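Local coordinates for conserved hypothetical protein (Caulobacter vibrioides, PDB 1XFJ), which probably acts as a purine nucleoside phosphorylase of the YfiH/LACC1 family, splitting inosine with phosphate and deaminating adenosine, at residues Phe203-Leu206 / Pro207-Val210; Leu119-Pro122 / Glu123-Ile126. All blocks are in the same frame, centred on the assembly; numbering follows the deposited sequence.

Contact 1: residues Phe203-Leu206 / Pro207-Val210; sequences FFDL and PAFV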
ATOM      1  N   PHE A 203     -21.385   1.576   0.197  1.00  7.13           N
ATOM      2  CA  PHE A 203     -20.154   1.249  -0.513  1.00  6.58           C
ATOM      3  C   PHE A 203     -19.203   2.371  -0.118  1.00  6.61           C
ATOM      4  O   PHE A 203     -19.550   3.550  -0.215  1.00  7.82           O
ATOM      5  CB  PHE A 203     -20.361   1.244  -2.030  1.00  8.14           C
ATOM      6  CG  PHE A 203     -20.889  -0.058  -2.570  1.00 10.00           C
ATOM      7  CD1 PHE A 203     -20.114  -1.214  -2.516  1.00 10.16           C
ATOM      8  CD2 PHE A 203     -22.161  -0.128  -3.128  1.00 12.26           C
ATOM      9  CE1 PHE A 203     -20.602  -2.425  -3.012  1.00 11.54           C
ATOM     10  CE2 PHE A 203     -22.658  -1.332  -3.627  1.00 12.58           C
ATOM     11  CZ  PHE A 203     -21.878  -2.482  -3.568  1.00 11.43           C
ATOM     12  N   PHE A 204     -18.016   2.006   0.346  1.00  6.01           N
ATOM     13  CA  PHE A 204     -17.029   2.989   0.767  1.00  5.37           C
ATOM     14  C   PHE A 204     -15.975   3.174  -0.313  1.00  6.77           C
ATOM     15  O   PHE A 204     -15.471   2.202  -0.876  1.00  6.36           O
ATOM     16  CB  PHE A 204     -16.365   2.535   2.068  1.00  6.31           C
ATOM     17  CG  PHE A 204     -15.310   3.475   2.582  1.00  5.94           C
ATOM     18  CD1 PHE A 204     -15.602   4.816   2.817  1.00  6.66           C
ATOM     19  CD2 PHE A 204     -14.030   3.008   2.874  1.00  7.35           C
ATOM     20  CE1 PHE A 204     -14.638   5.672   3.338  1.00  6.61           C
ATOM     21  CE2 PHE A 204     -13.060   3.860   3.397  1.00  6.39           C
ATOM     22  CZ  PHE A 204     -13.364   5.193   3.630  1.00  6.74           C
ATOM     23  N   ASP A 205     -15.659   4.433  -0.599  1.00  5.82           N
ATOM     24  CA  ASP A 205     -14.660   4.771  -1.607  1.00  4.74           C
ATOM     25  C   ASP A 205     -13.328   5.001  -0.896  1.00  3.98           C
ATOM     26  O   ASP A 205     -12.967   6.133  -0.580  1.00  3.10           O
ATOM     27  CB  ASP A 205     -15.084   6.042  -2.353  1.00  3.69           C
ATOM     28  CG  ASP A 205     -14.297   6.260  -3.632  1.00  7.72           C
ATOM     29  OD1 ASP A 205     -13.164   5.741  -3.726  1.00  4.05           O
ATOM     30  OD2 ASP A 205     -14.806   6.960  -4.539  1.00  6.16           O
ATOM     31  N   LEU A 206     -12.601   3.916  -0.643  1.00  3.06           N
ATOM     32  CA  LEU A 206     -11.317   3.995   0.043  1.00  3.91           C
ATOM     33  C   LEU A 206     -10.281   4.855  -0.680  1.00  4.23           C
ATOM     34  O   LEU A 206      -9.702   5.763  -0.085  1.00  3.27           O
ATOM     35  CB  LEU A 206     -10.756   2.585   0.263  1.00  4.28           C
ATOM     36  CG  LEU A 206      -9.427   2.491   1.015  1.00  4.51           C
ATOM     37  CD1 LEU A 206      -9.577   3.035   2.424  1.00  5.97           C
ATOM     38  CD2 LEU A 206      -8.980   1.039   1.054  1.00  4.16           C
ATOM     39  N   PRO A 207     -10.026   4.582  -1.971  1.00  4.01           N
ATOM     40  CA  PRO A 207      -9.028   5.411  -2.653  1.00  3.45           C
ATOM     41  C   PRO A 207      -9.346   6.905  -2.600  1.00  3.54           C
ATOM     42  O   PRO A 207      -8.451   7.728  -2.423  1.00  3.62           O
ATOM     43  CB  PRO A 207      -9.015   4.844  -4.076  1.00  4.73           C
ATOM     44  CG  PRO A 207     -10.386   4.257  -4.233  1.00  3.72           C
ATOM     45  CD  PRO A 207     -10.617   3.602  -2.895  1.00  4.70           C
ATOM     46  N   ALA A 208     -10.617   7.262  -2.737  1.00  3.60           N
ATOM     47  CA  ALA A 208     -10.979   8.673  -2.692  1.00  3.05           C
ATOM     48  C   ALA A 208     -10.717   9.231  -1.296  1.00  4.23           C
ATOM     49  O   ALA A 208     -10.275  10.374  -1.146  1.00  3.07           O
ATOM     50  CB  ALA A 208     -12.442   8.859  -3.081  1.00  4.34           C
ATOM     51  N   PHE A 209     -10.976   8.427  -0.271  1.00  3.03           N
ATOM     52  CA  PHE A 209     -10.744   8.884   1.093  1.00  3.04           C
ATOM     53  C   PHE A 209      -9.249   9.074   1.328  1.00  4.35           C
ATOM     54  O   PHE A 209      -8.830  10.042   1.957  1.00  4.72           O
ATOM     55  CB  PHE A 209     -11.281   7.883   2.112  1.00  3.05           C
ATOM     56  CG  PHE A 209     -11.066   8.313   3.534  1.00  3.14           C
ATOM     57  CD1 PHE A 209     -11.787   9.378   4.066  1.00  4.72           C
ATOM     58  CD2 PHE A 209     -10.110   7.688   4.329  1.00  4.31           C
ATOM     59  CE1 PHE A 209     -11.558   9.819   5.368  1.00  4.26           C
ATOM     60  CE2 PHE A 209      -9.872   8.121   5.633  1.00  4.14           C
ATOM     61  CZ  PHE A 209     -10.596   9.189   6.153  1.00  4.73           C
ATOM     62  N   VAL A 210      -8.448   8.139   0.826  1.00  4.26           N
ATOM     63  CA  VAL A 210      -7.001   8.227   0.981  1.00  3.92           C
ATOM     64  C   VAL A 210      -6.450   9.441   0.227  1.00  5.47           C
ATOM     65  O   VAL A 210      -5.518  10.097   0.698  1.00  3.02           O
ATOM     66  CB  VAL A 210      -6.318   6.943   0.473  1.00  3.37           C
ATOM     67  CG1 VAL A 210      -4.806   7.083   0.547  1.00  4.44           C
ATOM     68  CG2 VAL A 210      -6.775   5.757   1.317  1.00  5.06           C
TER
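An N-cap opens helix 206-216: D205 turns its carboxylate onto the first turn and accepts the backbone N-H of A208. D205 OD1 lies 3.1 Å from A208 N, and the bond is fairly straight. The N-H comes down from above the carboxylate plane, 59° out of it. With CG anti to the backbone N (chi1 -165°), the acid folds forward over the helix start, where D205 CG packs against the A208 methyl, CG to CB 3.2 Å. D205 OD1 also passes 3.2 Å from P207 CG, the two side chains crossing at about a right angle. A proline suits this first turn, since its nitrogen has no hydrogen that would need a partner.

The cap joins strand 201-204, the middle strand of a three-stranded antiparallel sheet, to the helix, and i to i+4 backbone bonds carry on the helical turn: F209 N reaches D205 O at 3.1 Å, V210 N reaches L206 O at 2.8 Å.

On the buried flank the ring of F204 leans on F209, F204 CZ to F209 CB 3.7 Å. The F204 and F209 ring centroids are 5.9 Å apart, planes at 48°, an oblique pair. F182 meets both rings, edge-to-face with F209. One turn apart, L206 CD1 and V210 CG2 lie 4.1 Å from each other, and both side chains rest on A115 of strand 115-121.

Contact 2: residues Leu119-Pro122 / Glu123-Ile126; sequences LVDP and EARI
V120 touches the returning chain through its backbone: V120 CA lies 3.2 Å from I126 O, a CA-H...O contact. I126 O also accepts D121 N at 2.9 Å, and I126 N returns to D121 O at 3.2 Å, which makes D121 and I126 an antiparallel hydrogen-bonded pair. D121 O takes a further bond from R125 N, weak and bent.

The D121 carboxylate, its CG anti to the backbone N, swings over the turn. D121 OD1 accepts two backbone N-H groups, E123 N at 2.9 Å, nearly along the C-O axis, and A124 N at 3.1 Å, almost straight at 173° but from above the carboxylate plane. N158 ND2 is a third donor to OD1 and S155 N binds OD2, so the buried acid is well supplied with donors. P122 starts the turn, and P122 O passes 3.7 Å from R125 CD, while the guanidinium group of R125 bonds to the carbonyls of P18 and G19.

R125 has a left-handed backbone (phi 62°, psi 62°), and with I126 it faces the single residue D121: a G1 beta bulge closing the hairpin between strands 115-121 and 126-132.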
ATOM      1  N   LEU A 119       5.049   7.583  -1.820  1.00  3.07           N
ATOM      2  CA  LEU A 119       5.286   9.019  -1.792  1.00  3.37           C
ATOM      3  C   LEU A 119       6.747   9.345  -2.029  1.00  3.04           C
ATOM      4  O   LEU A 119       7.627   8.525  -1.768  1.00  3.32           O
ATOM      5  CB  LEU A 119       4.881   9.608  -0.439  1.00  4.47           C
ATOM      6  CG  LEU A 119       3.472   9.333   0.077  1.00  5.35           C
ATOM      7  CD1 LEU A 119       3.478   8.054   0.895  1.00  5.31           C
ATOM      8  CD2 LEU A 119       3.015  10.501   0.945  1.00  6.10           C
ATOM      9  N   VAL A 120       7.003  10.560  -2.495  1.00  4.22           N
ATOM     10  CA  VAL A 120       8.366  10.982  -2.757  1.00  3.94           C
ATOM     11  C   VAL A 120       8.502  12.493  -2.847  1.00  3.80           C
ATOM     12  O   VAL A 120       7.606  13.177  -3.334  1.00  3.13           O
ATOM     13  CB  VAL A 120       8.882  10.376  -4.090  1.00  4.19           C
ATOM     14  CG1 VAL A 120       7.948  10.748  -5.221  1.00  7.46           C
ATOM     15  CG2 VAL A 120      10.290  10.877  -4.393  1.00  4.59           C
ATOM     16  N   ASP A 121       9.617  13.004  -2.339  1.00  3.12           N
ATOM     17  CA  ASP A 121       9.928  14.424  -2.445  1.00  3.39           C
ATOM     18  C   ASP A 121      11.161  14.353  -3.343  1.00  4.42           C
ATOM     19  O   ASP A 121      12.247  14.008  -2.881  1.00  4.25           O
ATOM     20  CB  ASP A 121      10.314  15.033  -1.100  1.00  3.16           C
ATOM     21  CG  ASP A 121      10.705  16.493  -1.223  1.00  5.27           C
ATOM     22  OD1 ASP A 121      11.216  16.872  -2.299  1.00  7.57           O
ATOM     23  OD2 ASP A 121      10.520  17.258  -0.253  1.00  5.07           O
ATOM     24  N   PRO A 122      11.001  14.663  -4.639  1.00  6.09           N
ATOM     25  CA  PRO A 122      12.100  14.622  -5.609  1.00  8.39           C
ATOM     26  C   PRO A 122      13.254  15.603  -5.399  1.00 10.35           C
ATOM     27  O   PRO A 122      14.310  15.459  -6.019  1.00  9.70           O
ATOM     28  CB  PRO A 122      11.384  14.824  -6.942  1.00  8.49           C
ATOM     29  CG  PRO A 122      10.262  15.726  -6.578  1.00  9.28           C
ATOM     30  CD  PRO A 122       9.754  15.115  -5.284  1.00  7.83           C
ATOM     31  N   GLU A 123      13.062  16.594  -4.536  1.00 10.41           N
ATOM     32  CA  GLU A 123      14.120  17.567  -4.269  1.00 10.60           C
ATOM     33  C   GLU A 123      14.945  17.153  -3.060  1.00 10.52           C
ATOM     34  O   GLU A 123      16.179  17.159  -3.102  1.00  9.79           O
ATOM     35  CB  GLU A 123      13.526  18.961  -4.045  1.00 12.80           C
ATOM     36  CG  GLU A 123      14.545  20.024  -3.630  1.00 16.36           C
ATOM     37  CD  GLU A 123      15.767  20.054  -4.536  1.00 19.76           C
ATOM     38  OE1 GLU A 123      15.598  19.972  -5.770  1.00 19.89           O
ATOM     39  OE2 GLU A 123      16.897  20.172  -4.014  1.00 22.48           O
ATOM     40  N   ALA A 124      14.264  16.792  -1.979  1.00  7.85           N
ATOM     41  CA  ALA A 124      14.946  16.369  -0.765  1.00  8.99           C
ATOM     42  C   ALA A 124      15.448  14.941  -0.936  1.00  8.73           C
ATOM     43  O   ALA A 124      16.268  14.465  -0.153  1.00 11.66           O
ATOM     44  CB  ALA A 124      13.998  16.453   0.424  1.00  8.94           C
ATOM     45  N   ARG A 125      14.952  14.269  -1.972  1.00  9.50           N
ATOM     46  CA  ARG A 125      15.329  12.888  -2.255  1.00  9.24           C
ATOM     47  C   ARG A 125      14.922  11.993  -1.087  1.00  8.31           C
ATOM     48  O   ARG A 125      15.759  11.372  -0.431  1.00  7.98           O
ATOM     49  CB  ARG A 125      16.840  12.781  -2.505  1.00 11.95           C
ATOM     50  CG  ARG A 125      17.332  13.530  -3.744  1.00 13.34           C
ATOM     51  CD  ARG A 125      16.844  12.893  -5.050  1.00 14.89           C
ATOM     52  NE  ARG A 125      17.361  11.535  -5.231  1.00 17.12           N
ATOM     53  CZ  ARG A 125      17.095  10.759  -6.279  1.00 19.18           C
ATOM     54  NH1 ARG A 125      16.315  11.199  -7.259  1.00 16.43           N
ATOM     55  NH2 ARG A 125      17.608   9.536  -6.349  1.00 20.56           N
ATOM     56  N   ILE A 126      13.619  11.939  -0.831  1.00  7.09           N
ATOM     57  CA  ILE A 126      13.073  11.124   0.249  1.00  6.45           C
ATOM     58  C   ILE A 126      11.881  10.340  -0.280  1.00  5.79           C
ATOM     59  O   ILE A 126      11.045  10.893  -0.992  1.00  3.99           O
ATOM     60  CB  ILE A 126      12.608  12.010   1.425  1.00  7.01           C
ATOM     61  CG1 ILE A 126      13.823  12.681   2.071  1.00  8.68           C
ATOM     62  CG2 ILE A 126      11.829  11.180   2.440  1.00  7.44           C
ATOM     63  CD1 ILE A 126      13.465  13.728   3.114  1.00 10.32           C
TER

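In the fold
Contacts 1 and 2 each connect consecutive elements and each uses an aspartate OD1 as acceptor for backbone N-H, yet their settings differ. In 203-210 the acid starts a helix and takes one N-H of the first turn, and the surrounding chemistry is mostly apolar, with five of seven touching residues buried. In 119-126 the acid organises a hairpin turn and takes two backbone N-H groups from it, besides N158, and the contact is only partly buried, with E123 exposed. The centres of contacts 1 and 2 are about 26 Å apart, and the nearest atoms of contacts 1 and 2 are about 8 Å apart. Strand 115-121 relates them: contact 1 packs against its start, while contact 2 forms at its end.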